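Local structure of uncharacterized protein (Bacteroides ovatus, 4DQA) at residues V43-S48 with L88-I93. The protein is of unknown function but, with a concanavalin A-like lectin/glucanase domain following its BT_3987-like N-terminal domain, probably binds carbohydrate. Residues are numbered along the deposited sequence; the frame is centred on the assembly and turned at random.
Sequences VDVSYS and LYADNI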
ATOM      1  N   VAL A  43      -2.944  -5.881 -47.504  1.00 23.37           N
ATOM      2  CA  VAL A  43      -2.798  -6.886 -46.472  1.00 22.84           C
ATOM      3  C   VAL A  43      -3.820  -6.595 -45.377  1.00 21.20           C
ATOM      4  O   VAL A  43      -3.855  -5.492 -44.810  1.00 21.65           O
ATOM      5  CB  VAL A  43      -1.386  -6.862 -45.872  1.00 24.02           C
ATOM      6  CG1 VAL A  43      -1.303  -7.660 -44.579  1.00 21.21           C
ATOM      7  CG2 VAL A  43      -0.391  -7.396 -46.906  1.00 28.30           C
ATOM      8  N   ASP A  44      -4.667  -7.575 -45.096  1.00 17.92           N
ATOM      9  CA  ASP A  44      -5.714  -7.405 -44.115  1.00 19.33           C
ATOM     10  C   ASP A  44      -5.268  -7.883 -42.748  1.00 18.41           C
ATOM     11  O   ASP A  44      -4.564  -8.886 -42.622  1.00 20.35           O
ATOM     12  CB  ASP A  44      -6.958  -8.157 -44.546  1.00 18.02           C
ATOM     13  CG  ASP A  44      -7.525  -7.612 -45.839  1.00 22.62           C
ATOM     14  OD1 ASP A  44      -7.722  -6.373 -45.895  1.00 26.01           O
ATOM     15  OD2 ASP A  44      -7.747  -8.403 -46.790  1.00 26.84           O
ATOM     16  N   VAL A  45      -5.653  -7.136 -41.721  1.00 16.73           N
ATOM     17  CA  VAL A  45      -5.278  -7.489 -40.350  1.00 17.00           C
ATOM     18  C   VAL A  45      -6.469  -7.398 -39.425  1.00 14.83           C
ATOM     19  O   VAL A  45      -7.524  -6.842 -39.767  1.00 16.24           O
ATOM     20  CB  VAL A  45      -4.128  -6.599 -39.809  1.00 17.45           C
ATOM     21  CG1 VAL A  45      -2.876  -6.709 -40.677  1.00 17.92           C
ATOM     22  CG2 VAL A  45      -4.577  -5.135 -39.660  1.00 20.33           C
ATOM     23  N   SER A  46      -6.327  -7.985 -38.252  1.00 15.23           N
ATOM     24  CA  SER A  46      -7.333  -7.811 -37.224  1.00 13.78           C
ATOM     25  C   SER A  46      -6.686  -7.910 -35.867  1.00 14.56           C
ATOM     26  O   SER A  46      -5.515  -8.286 -35.750  1.00 14.56           O
ATOM     27  CB  SER A  46      -8.461  -8.824 -37.353  1.00 14.82           C
ATOM     28  OG  SER A  46      -8.023 -10.137 -36.997  1.00 14.92           O
ATOM     29  N   TYR A  47      -7.447  -7.579 -34.843  1.00 13.69           N
ATOM     30  CA  TYR A  47      -6.902  -7.483 -33.499  1.00 12.69           C
ATOM     31  C   TYR A  47      -7.762  -8.187 -32.476  1.00 15.30           C
ATOM     32  O   TYR A  47      -8.978  -8.346 -32.641  1.00 15.32           O
ATOM     33  CB  TYR A  47      -6.756  -6.004 -33.108  1.00 13.33           C
ATOM     34  CG  TYR A  47      -5.886  -5.217 -34.059  1.00 12.87           C
ATOM     35  CD1 TYR A  47      -4.498  -5.287 -33.969  1.00 13.79           C
ATOM     36  CD2 TYR A  47      -6.430  -4.418 -35.059  1.00 15.57           C
ATOM     37  CE1 TYR A  47      -3.693  -4.602 -34.840  1.00 14.94           C
ATOM     38  CE2 TYR A  47      -5.621  -3.710 -35.930  1.00 15.99           C
ATOM     39  CZ  TYR A  47      -4.251  -3.810 -35.815  1.00 15.03           C
ATOM     40  OH  TYR A  47      -3.445  -3.101 -36.690  1.00 16.95           O
ATOM     41  N   SER A  48      -7.128  -8.566 -31.378  1.00 15.38           N
ATOM     42  CA  SER A  48      -7.852  -9.120 -30.250  1.00 15.78           C
ATOM     43  C   SER A  48      -7.082  -8.846 -28.976  1.00 15.68           C
ATOM     44  O   SER A  48      -5.893  -8.539 -29.014  1.00 17.33           O
ATOM     45  CB  SER A  48      -8.028 -10.620 -30.402  1.00 17.36           C
ATOM     46  OG  SER A  48      -6.760 -11.278 -30.388  1.00 18.42           O
ATOM     47  N   LEU A  88       3.494   0.582 -45.339  1.00 28.06           N
ATOM     48  CA  LEU A  88       3.974  -0.273 -44.261  1.00 28.20           C
ATOM     49  C   LEU A  88       2.986  -0.351 -43.099  1.00 31.12           C
ATOM     50  O   LEU A  88       2.840  -1.408 -42.484  1.00 28.01           O
ATOM     51  CB  LEU A  88       5.308   0.221 -43.725  1.00 29.14           C
ATOM     52  CG  LEU A  88       6.485   0.205 -44.698  1.00 37.28           C
ATOM     53  CD1 LEU A  88       7.699   0.879 -44.070  1.00 39.02           C
ATOM     54  CD2 LEU A  88       6.815  -1.213 -45.096  1.00 37.39           C
ATOM     55  N   TYR A  89       2.343   0.770 -42.774  1.00 26.04           N
ATOM     56  CA  TYR A  89       1.536   0.851 -41.550  1.00 27.07           C
ATOM     57  C   TYR A  89       0.055   0.702 -41.823  1.00 23.83           C
ATOM     58  O   TYR A  89      -0.493   1.266 -42.794  1.00 24.33           O
ATOM     59  CB  TYR A  89       1.753   2.172 -40.826  1.00 27.97           C
ATOM     60  CG  TYR A  89       3.161   2.363 -40.357  1.00 27.47           C
ATOM     61  CD1 TYR A  89       3.567   1.899 -39.119  1.00 31.17           C
ATOM     62  CD2 TYR A  89       4.088   2.992 -41.168  1.00 33.41           C
ATOM     63  CE1 TYR A  89       4.868   2.068 -38.693  1.00 34.09           C
ATOM     64  CE2 TYR A  89       5.390   3.162 -40.758  1.00 35.79           C
ATOM     65  CZ  TYR A  89       5.774   2.699 -39.517  1.00 37.17           C
ATOM     66  OH  TYR A  89       7.067   2.866 -39.093  1.00 40.94           O
ATOM     67  N   ALA A  90      -0.598  -0.049 -40.951  1.00 20.10           N
ATOM     68  CA  ALA A  90      -2.019  -0.280 -41.082  1.00 18.19           C
ATOM     69  C   ALA A  90      -2.796   0.983 -40.787  1.00 20.15           C
ATOM     70  O   ALA A  90      -2.382   1.826 -39.986  1.00 23.51           O
ATOM     71  CB  ALA A  90      -2.468  -1.387 -40.122  1.00 20.11           C
ATOM     72  N   ASP A  91      -3.968   1.080 -41.403  1.00 22.30           N
ATOM     73  CA  ASP A  91      -4.881   2.141 -41.036  1.00 22.06           C
ATOM     74  C   ASP A  91      -5.199   2.023 -39.551  1.00 21.12           C
ATOM     75  O   ASP A  91      -5.415   0.923 -39.012  1.00 20.22           O
ATOM     76  CB  ASP A  91      -6.165   2.064 -41.838  1.00 22.24           C
ATOM     77  CG  ASP A  91      -5.964   2.396 -43.314  1.00 27.22           C
ATOM     78  OD1 ASP A  91      -4.905   2.927 -43.693  1.00 30.42           O
ATOM     79  OD2 ASP A  91      -6.894   2.106 -44.086  1.00 33.81           O
ATOM     80  N   ASN A  92      -5.226   3.168 -38.894  1.00 19.88           N
ATOM     81  CA  ASN A  92      -5.398   3.212 -37.465  1.00 21.53           C
ATOM     82  C   ASN A  92      -6.740   2.671 -36.983  1.00 20.91           C
ATOM     83  O   ASN A  92      -7.804   2.866 -37.610  1.00 20.80           O
ATOM     84  CB  ASN A  92      -5.266   4.659 -37.004  1.00 23.18           C
ATOM     85  CG  ASN A  92      -5.251   4.785 -35.505  1.00 28.80           C
ATOM     86  OD1 ASN A  92      -4.317   4.330 -34.845  1.00 28.34           O
ATOM     87  ND2 ASN A  92      -6.284   5.405 -34.953  1.00 24.76           N
ATOM     88  N   ILE A  93      -6.683   2.001 -35.850  1.00 20.98           N
ATOM     89  CA  ILE A  93      -7.849   1.602 -35.090  1.00 18.96           C
ATOM     90  C   ILE A  93      -7.814   2.349 -33.766  1.00 19.88           C
ATOM     91  O   ILE A  93      -6.740   2.542 -33.202  1.00 22.09           O
ATOM     92  CB  ILE A  93      -7.775   0.082 -34.809  1.00 27.23           C
ATOM     93  CG1 ILE A  93      -8.080  -0.664 -36.099  1.00 29.44           C
ATOM     94  CG2 ILE A  93      -8.652  -0.327 -33.633  1.00 31.95           C
ATOM     95  CD1 ILE A  93      -9.382  -0.373 -36.643  1.00 37.40           C
TER
HETATM   96  O   HOH W   1      -4.336  -0.651 -37.059  1.00 17.49           O
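Tyr-47 makes the largest single contribution, with two of the three close contacts: its ring carbon CE2 lies 3.9 Å from Ile-93 CG1 and its OH 4.0 Å from Ala-90 CB. The methylene CG1 of Ile-93 meets the ring obliquely. Beside it, Val-45 CG2 reaches Ala-90 CB at 4.3 Å, so the alanine methyl meets both a valine branch and the phenol oxygen. In Tyr-47, CG stands anti to the carbonyl carbon (chi1 -58°), which carries the ring across the gap between the backbones; the CA atoms of Val-45 and Ala-90 remain 7.9 Å apart, and no direct hydrogen bond joins the segments. One water makes the polar link instead: it accepts from Tyr-47 OH at 2.6 Å and donates to Asp-91 O at 2.7 Å. Ser-33 OG also hydrogen-bonds to Tyr-47 OH, and Ser-81 OG to Asp-91 O, giving each end of the bridge a second partner. Backbone bonds from Val-45 to Ser-81 and from Tyr-47 to Thr-79 fix strand 43-49 on one side, while Ser-46 and Ser-48 pair with strand 107-117. Leu-31 and Val-115 also touch Tyr-47. The contact thus spans the two sheets of the N-terminal beta domain, consistent with the E-set-type sandwich expected of its family; residues 88-92 form the loop that enters strand 93-97 at Ile-93. All four touching residues are buried, yet they bury just 131 Å² between the segments; apolar contact is therefore modest, and the single water bridge from Tyr-47 OH to Asp-91 O supplies the directional link, while Ser-33 holds the hydroxyl in place.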